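N-terminal acetyltransferase-like protein (Chaetomium thermophilum, PDB 5NNP) probably serves as the helical TPR-repeat auxiliary subunit of an N-terminal acetyltransferase A complex, which acetylates the N termini of proteins. Local coordinates at residues A471-A474 with L478-L481; K447-Q452 with C486-T491; K508-V513 with V564-S569. One frame throughout, in Å; residues are numbered along the deposited sequence.

Contact 1: A471-A474 with L478-L481; sequences AETA and LADL
Thr473 lays its side chain against Ala479 and Asp480 of helix 476-483. Its CB is the atom where the contact starts, 4.2 Å from CB of Asp480. From there the two branches part. CG2 stands anti to the backbone N of Thr473 and reaches the helix surface. CG2 lies over the backbone N of Asp480, 3.8 Å away, with CB of Ala479 at 4.0 Å. The other branch, OG1, is turned back beside the backbone N of Thr473 (chi1 -63°). It lies 3.7 Å from OD1 of Asp480, and its hydrogen bond is made with the backbone O of Arg470. This arginine, which lies just before 471-474 and outside both segments, also forms a salt bridge through NH2 with OD1 of Asp480. Arg470 thus serves both polar ends, and this probably helps the carboxylate stay charged although Asp480 is buried. The side chains of Thr473 and Asp480 cross at about a right angle. Beyond the threonine, the backbone O of Ala474 lies beside CB of Ala479. This is local packing of a loop on the helix that follows it. The loop comes from helix 458-465 and folds back along helix 476-483, while on that helix Asp480 and Leu481 also rest on Thr469.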
# COMPACT_ATOMS: atom_id res chain seq x y z
N ALA A 471 12.61 20.12 12.57
CA ALA A 471 12.66 20.97 13.75
C ALA A 471 11.70 22.16 13.73
O ALA A 471 10.86 22.31 14.63
CB ALA A 471 14.07 21.46 13.97
N GLU A 472 11.82 23.01 12.73
CA GLU A 472 11.07 24.26 12.75
C GLU A 472 9.73 24.14 12.02
O GLU A 472 9.17 25.14 11.55
CB GLU A 472 11.92 25.41 12.19
CG GLU A 472 12.74 26.13 13.27
CD GLU A 472 13.75 27.13 12.72
OE1 GLU A 472 13.36 28.26 12.38
OE2 GLU A 472 14.96 26.78 12.67
N THR A 473 9.23 22.92 11.92
CA THR A 473 7.88 22.68 11.42
C THR A 473 6.90 23.45 12.28
O THR A 473 7.05 23.51 13.50
CB THR A 473 7.49 21.17 11.45
OG1 THR A 473 8.36 20.43 10.59
CG2 THR A 473 6.04 20.98 11.01
N ALA A 474 5.91 24.07 11.65
CA ALA A 474 4.92 24.83 12.41
C ALA A 474 3.79 23.92 12.81
O ALA A 474 3.22 23.21 11.98
CB ALA A 474 4.40 26.00 11.60
N LEU A 478 3.55 16.97 15.85
CA LEU A 478 2.27 16.44 15.40
C LEU A 478 1.97 16.86 13.97
O LEU A 478 1.45 16.07 13.18
CB LEU A 478 1.14 16.89 16.32
CG LEU A 478 -0.25 16.34 15.96
CD1 LEU A 478 -0.22 14.81 15.91
CD2 LEU A 478 -1.30 16.81 16.93
N ALA A 479 2.31 18.11 13.64
CA ALA A 479 2.05 18.62 12.29
C ALA A 479 2.91 17.89 11.28
O ALA A 479 2.44 17.51 10.19
CB ALA A 479 2.31 20.12 12.23
N ASP A 480 4.17 17.69 11.63
CA ASP A 480 5.08 17.04 10.72
C ASP A 480 4.62 15.60 10.52
O ASP A 480 4.56 15.11 9.39
CB ASP A 480 6.52 17.10 11.23
CG ASP A 480 7.52 16.66 10.18
OD1 ASP A 480 7.41 17.16 9.03
OD2 ASP A 480 8.39 15.81 10.48
N LEU A 481 4.25 14.93 11.61
CA LEU A 481 3.83 13.54 11.52
C LEU A 481 2.54 13.40 10.69
O LEU A 481 2.37 12.44 9.95
CB LEU A 481 3.65 12.95 12.92
CG LEU A 481 4.94 12.70 13.70
CD1 LEU A 481 4.62 12.37 15.16
CD2 LEU A 481 5.76 11.58 13.07

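Contact 2: K447-Q452 with C486-T491; sequences KAAKYQ and CIWFLT. With PO4 (phosphate ion), chain U.
O3 of a phosphate ion is held by Lys450, whose CB meanwhile packs on Trp488 across the contact, and by Lys447. The bond from Lys450 NZ to phosphate O3 is 2.7 Å long. That from Lys447 NZ to the same O3 is weak, at 3.0 Å. Arg416 NH2 also binds the ion. The three basic side chains form an anion site, although the phosphate probably came from the crystallisation liquor. Lys450 serves two ends. Its CG is anti to the backbone N (chi1 176°) and the chain runs on extended, which carries NZ away from Trp488 to the ion. Its CB stays behind, 3.7 Å from CZ3 of Trp488. This approach to the indole is oblique. CB of Ala449 comes instead to the edge of the indole near its plane, 4.4 Å from CH2. The six-membered part of the indole therefore bridges the two helices.

Helices 442-454 and 487-499 belong to the superhelix of stacked helices seen in TPR-like proteins. Helix 458-465 lies next to both, and its Met465 touches Ala449 and Trp488. CG of Trp488 sits between its backbone N and carbonyl carbon (chi1 84°). In this position one indole face lies against CB of Phe489, 3.9 Å from the ring plane. A ring from the chain of another protein meets Trp488 with its plane at about 90°, and that chain also packs on Cys486, the N-cap of helix 487-499. Further along this helix, Ile487 O accepts two bonds, from Thr491 N and, at 2.7 Å, from Thr491 OG1. The donors approach from opposite faces of the carbonyl plane.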
# COMPACT_ATOMS: atom_id res chain seq x y z
N LYS A 447 9.65 2.89 19.04
CA LYS A 447 9.24 1.94 20.06
C LYS A 447 8.97 2.61 21.41
O LYS A 447 7.98 2.31 22.09
CB LYS A 447 10.32 0.88 20.23
CG LYS A 447 10.04 -0.37 19.48
CD LYS A 447 8.95 -1.15 20.16
CE LYS A 447 8.56 -2.35 19.32
NZ LYS A 447 7.76 -1.95 18.12
N ALA A 448 9.85 3.52 21.78
CA ALA A 448 9.72 4.19 23.07
C ALA A 448 8.45 5.03 23.08
O ALA A 448 7.64 4.93 24.01
CB ALA A 448 10.97 5.05 23.37
N ALA A 449 8.26 5.82 22.04
CA ALA A 449 7.03 6.61 21.92
C ALA A 449 5.77 5.74 22.01
O ALA A 449 4.80 6.11 22.65
CB ALA A 449 7.04 7.39 20.62
N LYS A 450 5.79 4.59 21.35
CA LYS A 450 4.64 3.70 21.33
C LYS A 450 4.37 3.20 22.74
O LYS A 450 3.22 3.26 23.22
CB LYS A 450 4.88 2.51 20.40
CG LYS A 450 3.76 1.48 20.39
CD LYS A 450 4.19 0.21 19.66
CE LYS A 450 3.10 -0.86 19.67
NZ LYS A 450 3.43 -1.97 18.72
N TYR A 451 5.42 2.73 23.40
CA TYR A 451 5.30 2.27 24.78
C TYR A 451 4.79 3.36 25.73
O TYR A 451 4.01 3.10 26.63
CB TYR A 451 6.64 1.71 25.26
CG TYR A 451 6.77 0.25 24.92
CD1 TYR A 451 6.46 -0.21 23.65
CD2 TYR A 451 7.17 -0.69 25.87
CE1 TYR A 451 6.55 -1.54 23.33
CE2 TYR A 451 7.27 -2.03 25.55
CZ TYR A 451 6.95 -2.45 24.28
OH TYR A 451 7.03 -3.78 23.95
N GLN A 452 5.19 4.60 25.49
CA GLN A 452 4.70 5.70 26.30
C GLN A 452 3.20 5.94 26.06
O GLN A 452 2.44 6.16 27.02
CB GLN A 452 5.54 6.95 26.03
CG GLN A 452 6.96 6.82 26.61
CD GLN A 452 7.93 7.87 26.09
OE1 GLN A 452 7.63 8.60 25.15
NE2 GLN A 452 9.12 7.93 26.70
N CYS A 486 1.76 9.69 8.96
CA CYS A 486 2.16 8.64 9.90
C CYS A 486 0.96 8.04 10.64
O CYS A 486 0.56 8.52 11.71
CB CYS A 486 3.17 9.19 10.92
SG CYS A 486 3.97 7.91 11.93
N ILE A 487 0.41 6.96 10.07
CA ILE A 487 -0.82 6.35 10.57
C ILE A 487 -0.65 5.56 11.89
O ILE A 487 -1.55 5.55 12.73
CB ILE A 487 -1.43 5.41 9.50
CG1 ILE A 487 -1.88 6.23 8.28
CG2 ILE A 487 -2.63 4.62 10.05
CD1 ILE A 487 -2.37 5.41 7.11
N TRP A 488 0.48 4.90 12.09
CA TRP A 488 0.66 4.14 13.32
C TRP A 488 0.60 5.10 14.51
O TRP A 488 -0.14 4.86 15.48
CB TRP A 488 1.97 3.33 13.32
CG TRP A 488 3.22 4.06 13.74
CD1 TRP A 488 4.19 4.57 12.91
CD2 TRP A 488 3.66 4.36 15.08
NE1 TRP A 488 5.18 5.17 13.65
CE2 TRP A 488 4.88 5.06 14.98
CE3 TRP A 488 3.12 4.12 16.35
CZ2 TRP A 488 5.58 5.50 16.10
CZ3 TRP A 488 3.82 4.57 17.47
CH2 TRP A 488 5.04 5.25 17.33
N PHE A 489 1.31 6.22 14.41
CA PHE A 489 1.35 7.11 15.55
C PHE A 489 -0.01 7.77 15.76
O PHE A 489 -0.48 7.87 16.88
CB PHE A 489 2.42 8.19 15.41
CG PHE A 489 2.43 9.15 16.56
CD1 PHE A 489 3.03 8.80 17.75
CD2 PHE A 489 1.79 10.37 16.46
CE1 PHE A 489 3.03 9.66 18.82
CE2 PHE A 489 1.79 11.24 17.55
CZ PHE A 489 2.41 10.88 18.72
N LEU A 490 -0.62 8.23 14.67
CA LEU A 490 -1.93 8.88 14.75
C LEU A 490 -2.95 7.95 15.40
O LEU A 490 -3.72 8.38 16.26
CB LEU A 490 -2.41 9.32 13.37
CG LEU A 490 -1.67 10.49 12.69
CD1 LEU A 490 -2.21 10.74 11.28
CD2 LEU A 490 -1.76 11.75 13.51
N THR A 491 -2.95 6.68 15.00
CA THR A 491 -3.90 5.72 15.57
C THR A 491 -3.63 5.49 17.06
O THR A 491 -4.54 5.57 17.88
CB THR A 491 -3.87 4.37 14.83
OG1 THR A 491 -4.00 4.58 13.43
CG2 THR A 491 -5.00 3.49 15.30
P PO4 U . 6.01 -4.57 20.43
O1 PO4 U . 6.41 -4.31 21.86
O2 PO4 U . 4.84 -5.53 20.44
O3 PO4 U . 5.59 -3.29 19.75
O4 PO4 U . 7.19 -5.17 19.70

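Contact 3: K508-V513 with V564-S569; sequences KRYHTV and VNLYLS
Leu566 is the first residue of 564-569 to meet 508-513. Its CD2 sits 4.0 Å from CE2 of Tyr510, at the edge of the ring and near its plane. The backbones are well separated, with 9.7 Å between CA of Tyr510 and CA of Val564, and the Tyr510-Leu566 and His511-Tyr567 pairs span the distance. CG of Leu566 is anti to the backbone N (chi1 -180°), which carries the CD2 branch out to Tyr510. The two side chains cross at about a right angle. The touch is apolar. The hydroxyl of Tyr510 is engaged elsewhere, by a hydrogen bond to Gln498 of helix 487-499. Leu566 itself also packs on Ala506 and Leu507, earlier on the helix of Tyr510.

Tyr567 follows and makes the polar part of the contact. Its OH accepts a hydrogen bond of 2.9 Å from NE2 of His511. The bond is nearly straight, with an N-H...O angle of 165°. The hydroxyl lies 9° out of the imidazole plane, so the N-H points squarely at it. NE2 in turn lies at the edge of the tyrosine ring, near its plane. Phe661 meets the imidazole edge-to-face, and Ala658 and Asp657 touch Tyr567, so helix 654-668 flanks this bond. Such packing of helix on helix is what builds the all-helical, TPR-like superhelix of NatA auxiliary subunits.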
# COMPACT_ATOMS: atom_id res chain seq x y z
N LYS A 508 -10.47 13.43 16.43
CA LYS A 508 -9.66 14.22 15.52
C LYS A 508 -8.60 13.34 14.85
O LYS A 508 -8.41 13.41 13.64
CB LYS A 508 -9.00 15.39 16.26
CG LYS A 508 -8.19 16.31 15.37
CD LYS A 508 -9.05 16.91 14.28
CE LYS A 508 -8.33 18.02 13.53
NZ LYS A 508 -9.24 18.77 12.61
N ARG A 509 -7.95 12.50 15.65
CA ARG A 509 -6.95 11.57 15.13
C ARG A 509 -7.54 10.57 14.14
O ARG A 509 -7.01 10.40 13.03
CB ARG A 509 -6.27 10.81 16.27
CG ARG A 509 -5.59 11.71 17.27
CD ARG A 509 -4.37 12.39 16.64
NE ARG A 509 -3.71 13.25 17.61
CZ ARG A 509 -3.99 14.54 17.78
NH1 ARG A 509 -4.92 15.12 17.05
NH2 ARG A 509 -3.35 15.24 18.70
N TYR A 510 -8.62 9.90 14.54
CA TYR A 510 -9.29 8.93 13.66
C TYR A 510 -9.72 9.61 12.35
O TYR A 510 -9.53 9.06 11.25
CB TYR A 510 -10.49 8.29 14.37
CG TYR A 510 -10.14 7.62 15.68
CD1 TYR A 510 -8.91 7.02 15.86
CD2 TYR A 510 -11.04 7.62 16.75
CE1 TYR A 510 -8.57 6.41 17.06
CE2 TYR A 510 -10.71 7.01 17.96
CZ TYR A 510 -9.47 6.41 18.10
OH TYR A 510 -9.12 5.80 19.30
N HIS A 511 -10.27 10.82 12.45
CA HIS A 511 -10.61 11.57 11.25
C HIS A 511 -9.38 11.87 10.38
O HIS A 511 -9.47 11.86 9.16
CB HIS A 511 -11.33 12.87 11.61
CG HIS A 511 -12.80 12.68 11.83
ND1 HIS A 511 -13.74 13.11 10.91
CD2 HIS A 511 -13.49 12.10 12.83
CE1 HIS A 511 -14.95 12.81 11.36
NE2 HIS A 511 -14.82 12.19 12.52
N THR A 512 -8.24 12.11 11.01
CA THR A 512 -7.03 12.39 10.24
C THR A 512 -6.57 11.17 9.43
O THR A 512 -6.16 11.31 8.28
CB THR A 512 -5.91 12.88 11.17
OG1 THR A 512 -6.29 14.15 11.69
CG2 THR A 512 -4.59 13.03 10.43
N VAL A 513 -6.63 9.98 10.03
CA VAL A 513 -6.33 8.75 9.30
C VAL A 513 -7.31 8.52 8.14
O VAL A 513 -6.95 8.02 7.08
CB VAL A 513 -6.36 7.55 10.26
CG1 VAL A 513 -6.33 6.24 9.50
CG2 VAL A 513 -5.21 7.65 11.24
N VAL A 564 -15.92 4.17 14.98
CA VAL A 564 -17.28 3.66 15.05
C VAL A 564 -17.63 3.27 16.49
O VAL A 564 -18.72 3.60 16.98
CB VAL A 564 -17.48 2.47 14.09
CG1 VAL A 564 -18.75 1.70 14.43
CG2 VAL A 564 -17.53 2.96 12.63
N ASN A 565 -16.71 2.60 17.16
CA ASN A 565 -16.87 2.28 18.57
C ASN A 565 -17.00 3.51 19.49
O ASN A 565 -17.75 3.49 20.46
CB ASN A 565 -15.71 1.40 19.04
CG ASN A 565 -15.86 -0.04 18.59
OD1 ASN A 565 -16.97 -0.52 18.34
ND2 ASN A 565 -14.73 -0.74 18.50
N LEU A 566 -16.26 4.57 19.17
CA LEU A 566 -16.29 5.78 19.98
C LEU A 566 -17.58 6.58 19.76
O LEU A 566 -18.09 7.21 20.69
CB LEU A 566 -15.07 6.65 19.69
CG LEU A 566 -14.93 7.97 20.46
CD1 LEU A 566 -15.08 7.76 21.97
CD2 LEU A 566 -13.59 8.65 20.13
N TYR A 567 -18.12 6.55 18.54
CA TYR A 567 -19.41 7.20 18.27
C TYR A 567 -20.55 6.44 18.95
O TYR A 567 -21.49 7.04 19.47
CB TYR A 567 -19.68 7.32 16.76
CG TYR A 567 -18.98 8.48 16.07
CD1 TYR A 567 -19.17 9.79 16.51
CD2 TYR A 567 -18.15 8.27 14.98
CE1 TYR A 567 -18.54 10.85 15.88
CE2 TYR A 567 -17.51 9.33 14.35
CZ TYR A 567 -17.72 10.62 14.80
OH TYR A 567 -17.10 11.67 14.17
N LEU A 568 -20.48 5.11 18.91
CA LEU A 568 -21.42 4.24 19.60
C LEU A 568 -21.45 4.56 21.10
O LEU A 568 -22.52 4.64 21.72
CB LEU A 568 -21.05 2.78 19.40
CG LEU A 568 -21.62 2.10 18.16
CD1 LEU A 568 -20.97 0.74 17.95
CD2 LEU A 568 -23.14 2.00 18.30
N SER A 569 -20.26 4.73 21.66
CA SER A 569 -20.12 5.10 23.06
C SER A 569 -20.76 6.47 23.31
O SER A 569 -21.53 6.63 24.26
CB SER A 569 -18.65 5.11 23.46
OG SER A 569 -18.45 5.93 24.60

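Following the chain from the N terminus, 447-452 of contact 2 comes first. Contact 1 then opens and closes within the span between the two segments of contact 2, joining the loop at 471-474 to helix 476-483. Contact 2 closes next, at 486-491. Contact 3 opens after that, at 508-513, and closes a longer span at 564-569. It follows the other two in series, and no spans cross. Neighbouring helices tie the contacts together. Leu481 packs on Phe489, and its O is probably hydrogen-bonded to Cys486 N. Leu490 packs on Thr512 and Val513, and Leu478 touches Arg509. Helices 476-483, 487-499 and 503-523 thus pack in succession, and contact 3 ties helix 554-572 to the last of them.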